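Local coordinates for protein Two-component sensor histidine kinase (PDB 6OZB) that binds the linear tetrapyrrole phycoerythrobilin in the GAF domain of a cyanobacterial phytochrome and probably senses light for a two-component histidine kinase, at residues Thr23-Gln28 against Thr37-Glu42; Met53-His58 against Gly63-Glu68; Phe83-Asp86 against Ala92-Leu95; Lys98-Ser103 against Pro155-Asp160. The protein carries 1 engineered substitution. One frame throughout, in Å; residues are numbered along the deposited sequence.

Contact 1: residues Thr23-Gln28 against Thr37-Glu42; sequences TARIRQ and TATTAE
Arg25 NH2 donates to Glu42 OE1, 2.6 Å apart in the model, in a salt bridge between two helices. NH2 is placed too close to its neighbour, so the bond is likely but its exact length is doubtful. The two groups come from opposite directions. Glu42 OE1 meets the guanidinium at its edge, and the carboxylate plane is turned 45° from it. The second terminal nitrogen, Arg25 NH1, lies 3.0 Å from Thr39 OG1. That hydroxyl is already bonded to the carbonyl of Ile35 on its own helix. Ala38 CB sits over one face of the guanidinium, toward the rim, 3.6 Å from Arg25 NE. The arginine spans the gap because its chain is stretched from CG to NE, with chi2 at 179°. The helices run antiparallel, with axes 11.4 Å apart at closest approach, as in a helical hairpin joining helices 12-27 and 32-47. With an alanine at Arg25, Glu42 would probably lose this charged mate and the methyl of Ala38 its flat neighbour. Arg21, on the same helix as Arg25, also touches Glu42. The contact buries just 172 Å², and a single long charged arm makes all of it. Between these segments the join is mainly a charge pair and a flat group over a methyl; apolar packing, such as Ile26 on Ile35, lies beside it.

Contact 2: residues Met53-His58 against Gly63-Glu68; sequences MIYKFH and GQVIAE. With PEB (phycoerythrobilin), chain F.
Met53-His58 and Gly63-Glu68 pair as the two strands of an antiparallel beta hairpin in the GAF sheet, with a classic beta bulge in the middle. Backbone bonds hold the frame. Lys56 and Gln64 form a hydrogen-bonded pair, with Lys56 N to Gln64 O at 2.8 Å and a return bond from Gln64 N to Lys56 O. At the bulge, Ile66 and Ala67 both face Ile54. Ile66 N donates to Ile54 O at 2.9 Å, nearly in line with the carbonyl bond, and Ala67 N adds a weak bond to the same oxygen. Ile54 N in turn donates to Ala67 O.

Apolar contacts occur on both faces. Ile54 packs on Ala67 and on Ile66, toward helix 32-47. Ile66 also reaches over to Lys56, its CD1 against Lys56 CB at 3.9 Å. On the other face Val65 lies between Met53 and Tyr55.

The Tyr55 ring packs against Gly63. With CG anti to the backbone N, chi1 -175°, the ring lies along the neighbouring strand, and Tyr55 CZ is 3.5 Å from Gly63 CA. Gly63 has no side chain, which probably lets the ring come this close. His58 CD2 touches the same glycine, while its NE2 bonds to Asn82.

Among polar ends, Glu68 runs alongside Met53 but is held by Ser77 and Leu78. Gln64 reaches Gly80. The face with Met53 and Tyr55 lines the bilin pocket: Tyr55 CZ is 3.9 Å from phycoerythrobilin CMD, and Met53 CE is 3.8 Å from its CBD.

Contact 3: residues Phe83-Asp86 against Ala92-Leu95; sequences FPAD and AREL
Arg93 reaches from its helix to the backbone of Ala85 and meets it with the edge of the guanidinium, in whose plane Ala85 O lies. Arg93 NH2 donates to Ala85 O at 3.1 Å, but the bond is weak, with an N-H...O angle of 133°. Ala85 CB is 4.0 Å from the same nitrogen, Arg93 NH2. Arg93 CG is anti to the backbone N, chi1 -167°, which sends the chain out from the helix. A bend at chi3 (-62°) then turns the guanidinium to the turn at Ala85.

The stronger bond of NH2 goes to the carbonyl of Gly61, and the carbonyl of Ile88 makes another weak one. Backbone oxygens of the 85-88 turn and of Gly61, in the hairpin loop, gather round one nitrogen. The bond to Gly61, with the two weak ones, probably limits how far the group can move.

The contact is small, 71 Å², and lies at the surface. Phe83 and Asp86, beside Ala85, touch phycoerythrobilin, so the turn borders the pocket. Arg93 also packs on Phe57 of strand 51-57. It thereby ties helix 90-99 to the turn after edge strand 82-83 and to the hairpin of strands 51-57 and 63-70.

Contact 4: residues Lys98-Ser103 against Pro155-Asp160; sequences KSKVRS and PIFCQD. With PEB (phycoerythrobilin), chain F.
Lys100 lies over the face of the Phe157 ring, making a cation-pi and a CH-pi contact. Lys100 CE stands 3.9 Å from the centroid of the Phe157 ring, only 7° off the normal. Lys100 NZ is 4.4 Å from the Phe157 centroid and 18° off. Further back, Lys100 CG touches Phe157 CE1 at 3.6 Å, so most of the lysine chain passes over the ring at a slant. Lys100 is the first residue after helix 90-99 to leave helical backbone angles, with a positive phi (50°). With an alanine in place of Phe157, the lysine chain would probably lose the aromatic face beneath it, and its ammonium group would be set free to turn.

Pro155 meets the same bend. Pro155 CD lies 3.1 Å from Val101 O, and its CG packs on the backbone carbon of Lys100. Leu96 of helix 90-99 also packs on Pro155.

At the far end Ser103 touches the chromophore: its CB is 3.3 Å from phycoerythrobilin O1C, a propionate oxygen. Its hydroxyl bonds to Gln114. Strand 102-106 pairs with strand 150-158 in the antiparallel sheet of the GAF fold, here contributing Ser103 to the phycoerythrobilin pocket of a phytochrome GAF domain.

The four contacts follow one another in series along the chain, and none nests in or crosses another. Contact 1 closes the short turn between the first two helices. Contact 2 closes the hairpin that follows, and Thr40 of contact 1 packs on Ala67 of its second strand. Contact 3 closes the short link from edge strand 82-83 into helix 90-99. It joins contact 2 through a probable hydrogen bond from Phe83 N to Gly63 O. Contact 4 closes the longest loop, with 51 residues between its segments. It shares helix 90-99 with contact 3, where Leu95 meets Val101. Contacts 2 and 4 reach the same sheet, and both touch phycoerythrobilin.

Contact 1: residues Thr23-Gln28 against Thr37-Glu42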
# COMPACT_ATOMS: atom_id res chain seq x y z
N THR C 23 -9.80 34.35 -5.39
CA THR C 23 -10.01 35.08 -6.61
C THR C 23 -10.41 36.53 -6.31
O THR C 23 -9.95 37.45 -6.96
CB THR C 23 -11.05 34.38 -7.48
OG1 THR C 23 -10.57 33.07 -7.83
CG2 THR C 23 -11.30 35.16 -8.72
N ALA C 24 -11.23 36.73 -5.28
CA ALA C 24 -11.67 38.06 -4.91
C ALA C 24 -10.48 38.92 -4.52
O ALA C 24 -10.42 40.10 -4.86
CB ALA C 24 -12.68 38.01 -3.78
N ARG C 25 -9.52 38.32 -3.81
CA ARG C 25 -8.32 39.04 -3.40
C ARG C 25 -7.44 39.43 -4.58
O ARG C 25 -6.84 40.51 -4.60
CB ARG C 25 -7.51 38.22 -2.42
CG ARG C 25 -8.20 38.08 -1.08
CD ARG C 25 -7.40 37.24 -0.13
NE ARG C 25 -8.33 36.75 0.86
CZ ARG C 25 -8.65 35.47 1.03
NH1 ARG C 25 -8.07 34.47 0.34
NH2 ARG C 25 -9.55 35.19 1.93
N ILE C 26 -7.32 38.52 -5.54
CA ILE C 26 -6.59 38.83 -6.77
C ILE C 26 -7.24 40.02 -7.48
O ILE C 26 -6.59 40.99 -7.82
CB ILE C 26 -6.57 37.62 -7.74
CG1 ILE C 26 -5.81 36.45 -7.16
CG2 ILE C 26 -5.93 38.02 -9.10
CD1 ILE C 26 -6.01 35.16 -7.97
N ARG C 27 -8.56 39.96 -7.63
CA ARG C 27 -9.31 41.00 -8.34
C ARG C 27 -9.25 42.35 -7.66
O ARG C 27 -9.33 43.39 -8.33
CB ARG C 27 -10.74 40.53 -8.48
CG ARG C 27 -10.87 39.30 -9.40
CD ARG C 27 -12.31 39.01 -9.57
NE ARG C 27 -12.59 37.71 -10.15
CZ ARG C 27 -13.81 37.22 -10.24
NH1 ARG C 27 -14.85 37.93 -9.81
NH2 ARG C 27 -14.00 36.03 -10.78
N GLN C 28 -9.09 42.36 -6.34
CA GLN C 28 -8.94 43.60 -5.58
C GLN C 28 -7.48 44.14 -5.59
O GLN C 28 -7.20 45.14 -4.94
CB GLN C 28 -9.41 43.39 -4.14
CG GLN C 28 -10.91 43.12 -4.05
CD GLN C 28 -11.36 42.73 -2.65
OE1 GLN C 28 -10.55 42.38 -1.79
NE2 GLN C 28 -12.67 42.76 -2.43
N THR C 37 -1.23 35.13 2.97
CA THR C 37 -1.49 35.16 4.42
C THR C 37 -2.96 34.92 4.72
O THR C 37 -3.31 34.03 5.51
CB THR C 37 -1.05 36.50 5.04
OG1 THR C 37 0.39 36.61 4.97
CG2 THR C 37 -1.48 36.60 6.49
N ALA C 38 -3.83 35.64 4.04
CA ALA C 38 -5.27 35.53 4.33
C ALA C 38 -5.81 34.18 3.94
O ALA C 38 -6.76 33.69 4.54
CB ALA C 38 -6.04 36.64 3.61
N THR C 39 -5.16 33.53 2.98
CA THR C 39 -5.68 32.30 2.44
C THR C 39 -5.43 31.13 3.37
O THR C 39 -6.24 30.22 3.45
CB THR C 39 -5.04 31.99 1.05
OG1 THR C 39 -5.40 33.02 0.10
CG2 THR C 39 -5.49 30.64 0.53
N THR C 40 -4.29 31.11 4.05
CA THR C 40 -3.99 29.94 4.87
C THR C 40 -5.03 29.75 5.97
O THR C 40 -5.38 28.62 6.31
CB THR C 40 -2.59 30.03 5.50
OG1 THR C 40 -2.59 31.00 6.55
CG2 THR C 40 -1.58 30.39 4.43
N ALA C 41 -5.60 30.83 6.51
CA ALA C 41 -6.62 30.67 7.56
C ALA C 41 -7.90 30.02 7.05
O ALA C 41 -8.53 29.22 7.74
CB ALA C 41 -6.96 32.02 8.21
N GLU C 42 -8.29 30.38 5.84
CA GLU C 42 -9.48 29.80 5.23
C GLU C 42 -9.20 28.35 4.87
O GLU C 42 -10.04 27.48 5.02
CB GLU C 42 -9.88 30.69 4.04
CG GLU C 42 -10.35 32.03 4.60
CD GLU C 42 -10.63 33.09 3.56
OE1 GLU C 42 -10.40 32.82 2.36
OE2 GLU C 42 -11.13 34.18 3.94

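Contact 2: residues Met53-His58 against Gly63-Glu68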
# COMPACT_ATOMS: atom_id res chain seq x y z
N MET C 53 0.35 25.53 6.68
CA MET C 53 1.43 26.47 6.35
C MET C 53 1.64 26.55 4.86
O MET C 53 1.37 25.59 4.14
CB MET C 53 2.72 26.04 7.01
CG MET C 53 2.62 25.91 8.50
SD MET C 53 4.11 25.18 9.17
CE MET C 53 3.99 23.55 8.48
N ILE C 54 2.11 27.71 4.39
CA ILE C 54 2.65 27.79 3.05
C ILE C 54 4.15 28.03 3.19
O ILE C 54 4.61 28.91 3.95
CB ILE C 54 1.93 28.87 2.23
CG1 ILE C 54 0.50 28.39 1.98
CG2 ILE C 54 2.69 29.13 0.91
CD1 ILE C 54 -0.32 29.24 1.12
N TYR C 55 4.90 27.19 2.51
CA TYR C 55 6.35 27.12 2.56
C TYR C 55 6.87 27.62 1.22
O TYR C 55 6.42 27.14 0.20
CB TYR C 55 6.78 25.68 2.84
CG TYR C 55 8.22 25.41 3.04
CD1 TYR C 55 8.87 25.73 4.23
CD2 TYR C 55 8.95 24.78 2.05
CE1 TYR C 55 10.20 25.46 4.40
CE2 TYR C 55 10.27 24.49 2.23
CZ TYR C 55 10.90 24.84 3.40
OH TYR C 55 12.24 24.55 3.56
N LYS C 56 7.79 28.57 1.21
CA LYS C 56 8.28 29.14 -0.04
C LYS C 56 9.75 28.77 -0.21
O LYS C 56 10.58 28.98 0.70
CB LYS C 56 8.09 30.65 -0.05
CG LYS C 56 8.45 31.34 -1.39
CD LYS C 56 8.42 32.86 -1.20
CE LYS C 56 8.56 33.67 -2.50
NZ LYS C 56 9.64 33.18 -3.36
N PHE C 57 10.10 28.21 -1.37
CA PHE C 57 11.49 27.80 -1.61
C PHE C 57 12.38 28.99 -1.96
O PHE C 57 11.96 29.91 -2.66
CB PHE C 57 11.58 26.77 -2.73
CG PHE C 57 11.09 25.42 -2.34
CD1 PHE C 57 11.84 24.62 -1.49
CD2 PHE C 57 9.88 24.93 -2.82
CE1 PHE C 57 11.38 23.36 -1.11
CE2 PHE C 57 9.43 23.68 -2.45
CZ PHE C 57 10.18 22.90 -1.58
N HIS C 58 13.60 28.95 -1.43
CA HIS C 58 14.71 29.80 -1.86
C HIS C 58 15.40 29.15 -3.06
O HIS C 58 15.28 27.95 -3.28
CB HIS C 58 15.72 29.99 -0.73
CG HIS C 58 15.14 30.55 0.53
ND1 HIS C 58 14.61 31.82 0.61
CD2 HIS C 58 15.02 30.01 1.76
CE1 HIS C 58 14.19 32.04 1.84
NE2 HIS C 58 14.42 30.95 2.56
N GLY C 63 14.14 26.78 2.35
CA GLY C 63 12.89 27.48 2.28
C GLY C 63 12.45 28.07 3.60
O GLY C 63 13.11 27.91 4.62
N GLN C 64 11.31 28.75 3.55
CA GLN C 64 10.79 29.50 4.69
C GLN C 64 9.26 29.36 4.82
O GLN C 64 8.51 29.35 3.83
CB GLN C 64 11.17 30.97 4.56
CG GLN C 64 10.72 31.83 5.73
CD GLN C 64 11.22 33.26 5.65
OE1 GLN C 64 11.14 33.90 4.59
NE2 GLN C 64 11.73 33.77 6.76
N VAL C 65 8.80 29.25 6.06
CA VAL C 65 7.38 29.27 6.30
C VAL C 65 6.94 30.73 6.23
O VAL C 65 7.33 31.54 7.06
CB VAL C 65 7.02 28.63 7.67
CG1 VAL C 65 5.54 28.73 7.94
CG2 VAL C 65 7.46 27.19 7.71
N ILE C 66 6.16 31.07 5.20
CA ILE C 66 5.79 32.48 4.99
C ILE C 66 4.35 32.76 5.39
O ILE C 66 3.95 33.91 5.44
CB ILE C 66 6.02 32.92 3.53
CG1 ILE C 66 5.27 32.03 2.54
CG2 ILE C 66 7.51 32.93 3.25
CD1 ILE C 66 5.06 32.72 1.17
N ALA C 67 3.57 31.71 5.63
CA ALA C 67 2.21 31.89 6.16
C ALA C 67 1.80 30.66 6.96
O ALA C 67 2.21 29.53 6.63
CB ALA C 67 1.23 32.14 5.04
N GLU C 68 0.96 30.88 7.96
CA GLU C 68 0.61 29.83 8.90
C GLU C 68 -0.71 30.15 9.61
O GLU C 68 -0.97 31.30 10.00
CB GLU C 68 1.74 29.66 9.90
CG GLU C 68 1.48 28.71 11.05
CD GLU C 68 2.63 28.71 12.00
OE1 GLU C 68 3.34 27.69 12.06
OE2 GLU C 68 2.84 29.75 12.66
CHC PEB F . 10.07 18.62 4.90
NC PEB F . 10.58 16.28 4.08
C1C PEB F . 10.16 15.39 3.14
C2C PEB F . 9.10 15.93 2.44
C3C PEB F . 8.86 17.19 2.94
C4C PEB F . 9.81 17.40 3.97
CMC PEB F . 7.77 18.07 2.37
CAC PEB F . 8.37 15.16 1.29
CBC PEB F . 7.45 14.08 1.85
CGC PEB F . 6.19 14.74 2.34
O1C PEB F . 5.50 15.41 1.51
O2C PEB F . 5.80 14.62 3.54
ND PEB F . 7.77 18.99 5.59
C1D PEB F . 8.99 19.58 4.89
C2D PEB F . 9.33 20.71 5.74
C3D PEB F . 8.49 20.81 6.83
C4D PEB F . 7.49 19.81 6.80
CMD PEB F . 10.58 21.60 5.49
CAD PEB F . 8.70 21.82 7.97
CBD PEB F . 7.60 22.47 8.48
OD PEB F . 6.57 19.63 7.59
NA PEB F . 14.75 14.92 6.57
C1A PEB F . 15.46 15.63 7.57
C2A PEB F . 16.85 15.07 7.69
C3A PEB F . 16.98 13.96 6.66
C4A PEB F . 15.60 13.91 5.98
CMA PEB F . 17.95 16.17 7.53
CBA PEB F . 18.66 12.48 7.92
OA PEB F . 14.99 16.56 8.20
CHA PEB F . 15.28 12.96 5.05
CAA PEB F . 17.33 12.55 7.16
NB PEB F . 12.92 13.98 4.21
C1B PEB F . 13.95 12.94 4.31
C2B PEB F . 13.57 11.77 3.54
C3B PEB F . 12.29 12.06 2.95
C4B PEB F . 11.85 13.44 3.35
CHB PEB F . 10.67 13.97 2.89
CMB PEB F . 14.38 10.53 3.40
CAB PEB F . 11.49 11.13 2.07
CBB PEB F . 10.45 10.42 2.92
CGB PEB F . 9.82 9.39 1.98
O1B PEB F . 9.15 9.81 0.99
O2B PEB F . 9.98 8.16 2.19

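Contact 3: residues Phe83-Asp86 against Ala92-Leu95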
# COMPACT_ATOMS: atom_id res chain seq x y z
N PHE C 83 14.16 26.43 6.75
CA PHE C 83 14.59 25.05 6.82
C PHE C 83 15.54 24.74 5.68
O PHE C 83 15.36 25.22 4.56
CB PHE C 83 13.39 24.12 6.78
CG PHE C 83 12.46 24.27 7.95
CD1 PHE C 83 11.50 25.26 7.96
CD2 PHE C 83 12.58 23.46 9.08
CE1 PHE C 83 10.64 25.42 9.03
CE2 PHE C 83 11.73 23.62 10.17
CZ PHE C 83 10.76 24.61 10.15
N PRO C 84 16.56 23.92 5.94
CA PRO C 84 17.60 23.65 4.94
C PRO C 84 17.13 22.77 3.78
O PRO C 84 16.13 22.06 3.89
CB PRO C 84 18.69 22.95 5.74
CG PRO C 84 18.00 22.34 6.87
CD PRO C 84 16.81 23.17 7.19
N ALA C 85 17.86 22.84 2.68
CA ALA C 85 17.58 22.03 1.50
C ALA C 85 17.57 20.55 1.85
O ALA C 85 16.77 19.80 1.32
CB ALA C 85 18.61 22.31 0.41
N ASP C 86 18.46 20.15 2.76
CA ASP C 86 18.63 18.75 3.11
C ASP C 86 17.39 18.11 3.73
O ASP C 86 17.29 16.88 3.78
CB ASP C 86 19.80 18.58 4.10
CG ASP C 86 21.16 18.74 3.45
OD1 ASP C 86 21.23 18.84 2.21
OD2 ASP C 86 22.16 18.74 4.20
N ALA C 92 13.06 12.85 -3.08
CA ALA C 92 11.78 13.46 -2.74
C ALA C 92 11.54 14.69 -3.59
O ALA C 92 10.43 14.91 -4.06
CB ALA C 92 11.76 13.83 -1.27
N ARG C 93 12.59 15.49 -3.78
CA ARG C 93 12.45 16.75 -4.51
C ARG C 93 12.09 16.46 -5.96
O ARG C 93 11.23 17.13 -6.54
CB ARG C 93 13.74 17.56 -4.41
CG ARG C 93 13.61 19.01 -4.87
CD ARG C 93 14.86 19.81 -4.54
NE ARG C 93 15.13 19.90 -3.10
CZ ARG C 93 14.83 20.94 -2.33
NH1 ARG C 93 14.21 22.00 -2.83
NH2 ARG C 93 15.14 20.92 -1.04
N GLU C 94 12.70 15.43 -6.52
CA GLU C 94 12.42 15.05 -7.90
C GLU C 94 10.97 14.62 -8.09
O GLU C 94 10.39 14.86 -9.14
CB GLU C 94 13.35 13.93 -8.34
CG GLU C 94 13.22 13.60 -9.81
CD GLU C 94 14.17 12.52 -10.25
OE1 GLU C 94 14.67 12.61 -11.39
OE2 GLU C 94 14.42 11.58 -9.46
N LEU C 95 10.40 13.93 -7.10
CA LEU C 95 8.99 13.56 -7.19
C LEU C 95 8.10 14.77 -7.22
O LEU C 95 7.09 14.78 -7.93
CB LEU C 95 8.56 12.67 -6.03
CG LEU C 95 9.11 11.26 -6.01
CD1 LEU C 95 8.55 10.50 -4.83
CD2 LEU C 95 8.78 10.58 -7.32

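Contact 4: residues Lys98-Ser103 against Pro155-Asp160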
# COMPACT_ATOMS: atom_id res chain seq x y z
N LYS C 98 8.98 16.60 -10.94
CA LYS C 98 8.64 15.82 -12.13
C LYS C 98 7.25 15.19 -12.11
O LYS C 98 6.60 15.10 -13.14
CB LYS C 98 9.69 14.72 -12.34
CG LYS C 98 11.09 15.25 -12.65
CD LYS C 98 11.13 15.90 -14.03
CE LYS C 98 12.51 16.39 -14.42
NZ LYS C 98 12.94 17.53 -13.56
N SER C 99 6.77 14.75 -10.95
CA SER C 99 5.45 14.13 -10.88
C SER C 99 4.40 15.00 -10.19
O SER C 99 3.23 14.63 -10.16
CB SER C 99 5.54 12.78 -10.19
OG SER C 99 6.38 11.91 -10.93
N LYS C 100 4.82 16.14 -9.64
CA LYS C 100 3.93 16.99 -8.89
C LYS C 100 3.17 16.17 -7.84
O LYS C 100 1.97 16.32 -7.65
CB LYS C 100 2.96 17.71 -9.83
CG LYS C 100 3.68 18.46 -10.94
CD LYS C 100 2.81 19.57 -11.51
CE LYS C 100 3.56 20.43 -12.54
NZ LYS C 100 4.72 19.72 -13.15
N VAL C 101 3.90 15.28 -7.17
CA VAL C 101 3.30 14.38 -6.22
C VAL C 101 2.66 15.11 -5.01
O VAL C 101 3.19 16.12 -4.53
CB VAL C 101 4.37 13.37 -5.73
CG1 VAL C 101 5.29 13.99 -4.69
CG2 VAL C 101 3.72 12.15 -5.17
N ARG C 102 1.51 14.60 -4.57
CA ARG C 102 0.88 14.97 -3.31
C ARG C 102 1.16 13.83 -2.36
O ARG C 102 1.09 12.67 -2.77
CB ARG C 102 -0.62 15.21 -3.49
CG ARG C 102 -0.97 16.39 -4.44
CD ARG C 102 -0.92 16.00 -5.91
NE ARG C 102 -1.79 14.88 -6.22
CZ ARG C 102 -3.09 14.98 -6.50
NH1 ARG C 102 -3.71 16.15 -6.47
NH2 ARG C 102 -3.77 13.89 -6.76
N SER C 103 1.50 14.13 -1.11
CA SER C 103 1.96 13.10 -0.18
C SER C 103 1.21 13.15 1.14
O SER C 103 1.05 14.22 1.70
CB SER C 103 3.44 13.28 0.12
OG SER C 103 4.25 13.14 -1.02
N PRO C 155 2.50 20.44 -3.72
CA PRO C 155 3.40 21.47 -4.24
C PRO C 155 2.66 22.59 -4.92
O PRO C 155 1.60 22.38 -5.50
CB PRO C 155 4.26 20.70 -5.25
CG PRO C 155 3.41 19.60 -5.70
CD PRO C 155 2.57 19.20 -4.51
N ILE C 156 3.27 23.77 -4.86
CA ILE C 156 2.81 24.96 -5.55
C ILE C 156 3.81 25.29 -6.65
O ILE C 156 5.03 25.43 -6.39
CB ILE C 156 2.69 26.14 -4.58
CG1 ILE C 156 1.78 25.79 -3.40
CG2 ILE C 156 2.19 27.40 -5.27
CD1 ILE C 156 1.93 26.76 -2.23
N PHE C 157 3.31 25.47 -7.87
CA PHE C 157 4.17 25.78 -9.01
C PHE C 157 3.87 27.18 -9.51
O PHE C 157 2.77 27.70 -9.33
CB PHE C 157 3.99 24.77 -10.13
CG PHE C 157 4.64 23.44 -9.86
CD1 PHE C 157 3.99 22.48 -9.13
CD2 PHE C 157 5.92 23.18 -10.31
CE1 PHE C 157 4.60 21.29 -8.85
CE2 PHE C 157 6.53 21.97 -10.04
CZ PHE C 157 5.86 21.03 -9.30
N CYS C 158 4.87 27.81 -10.11
CA CYS C 158 4.62 29.02 -10.87
C CYS C 158 5.19 28.74 -12.24
O CYS C 158 6.40 28.61 -12.40
CB CYS C 158 5.25 30.25 -10.20
SG CYS C 158 4.94 31.79 -11.16
N GLN C 159 4.29 28.62 -13.21
CA GLN C 159 4.64 28.07 -14.51
C GLN C 159 5.29 26.69 -14.30
O GLN C 159 4.63 25.79 -13.78
CB GLN C 159 5.53 29.06 -15.27
CG GLN C 159 4.83 30.41 -15.41
CD GLN C 159 5.55 31.38 -16.32
OE1 GLN C 159 6.73 31.67 -16.14
NE2 GLN C 159 4.83 31.91 -17.31
N ASP C 160 6.57 26.52 -14.65
CA ASP C 160 7.19 25.20 -14.50
C ASP C 160 8.13 25.11 -13.29
O ASP C 160 8.78 24.09 -13.08
CB ASP C 160 7.95 24.83 -15.77
CG ASP C 160 9.04 25.82 -16.12
OD1 ASP C 160 8.74 27.04 -16.09
OD2 ASP C 160 10.17 25.40 -16.42
CHC PEB F . 10.07 18.62 4.90
NC PEB F . 10.58 16.28 4.08
C1C PEB F . 10.16 15.39 3.14
C2C PEB F . 9.10 15.93 2.44
C3C PEB F . 8.86 17.19 2.94
C4C PEB F . 9.81 17.40 3.97
CMC PEB F . 7.77 18.07 2.37
CAC PEB F . 8.37 15.16 1.29
CBC PEB F . 7.45 14.08 1.85
CGC PEB F . 6.19 14.74 2.34
O1C PEB F . 5.50 15.41 1.51
O2C PEB F . 5.80 14.62 3.54
ND PEB F . 7.77 18.99 5.59
C1D PEB F . 8.99 19.58 4.89
C2D PEB F . 9.33 20.71 5.74
C3D PEB F . 8.49 20.81 6.83
C4D PEB F . 7.49 19.81 6.80
CMD PEB F . 10.58 21.60 5.49
CAD PEB F . 8.70 21.82 7.97
CBD PEB F . 7.60 22.47 8.48
OD PEB F . 6.57 19.63 7.59
NA PEB F . 14.75 14.92 6.57
C1A PEB F . 15.46 15.63 7.57
C2A PEB F . 16.85 15.07 7.69
C3A PEB F . 16.98 13.96 6.66
C4A PEB F . 15.60 13.91 5.98
CMA PEB F . 17.95 16.17 7.53
CBA PEB F . 18.66 12.48 7.92
OA PEB F . 14.99 16.56 8.20
CHA PEB F . 15.28 12.96 5.05
CAA PEB F . 17.33 12.55 7.16
NB PEB F . 12.92 13.98 4.21
C1B PEB F . 13.95 12.94 4.31
C2B PEB F . 13.57 11.77 3.54
C3B PEB F . 12.29 12.06 2.95
C4B PEB F . 11.85 13.44 3.35
CHB PEB F . 10.67 13.97 2.89
CMB PEB F . 14.38 10.53 3.40
CAB PEB F . 11.49 11.13 2.07
CBB PEB F . 10.45 10.42 2.92
CGB PEB F . 9.82 9.39 1.98
O1B PEB F . 9.15 9.81 0.99
O2B PEB F . 9.98 8.16 2.19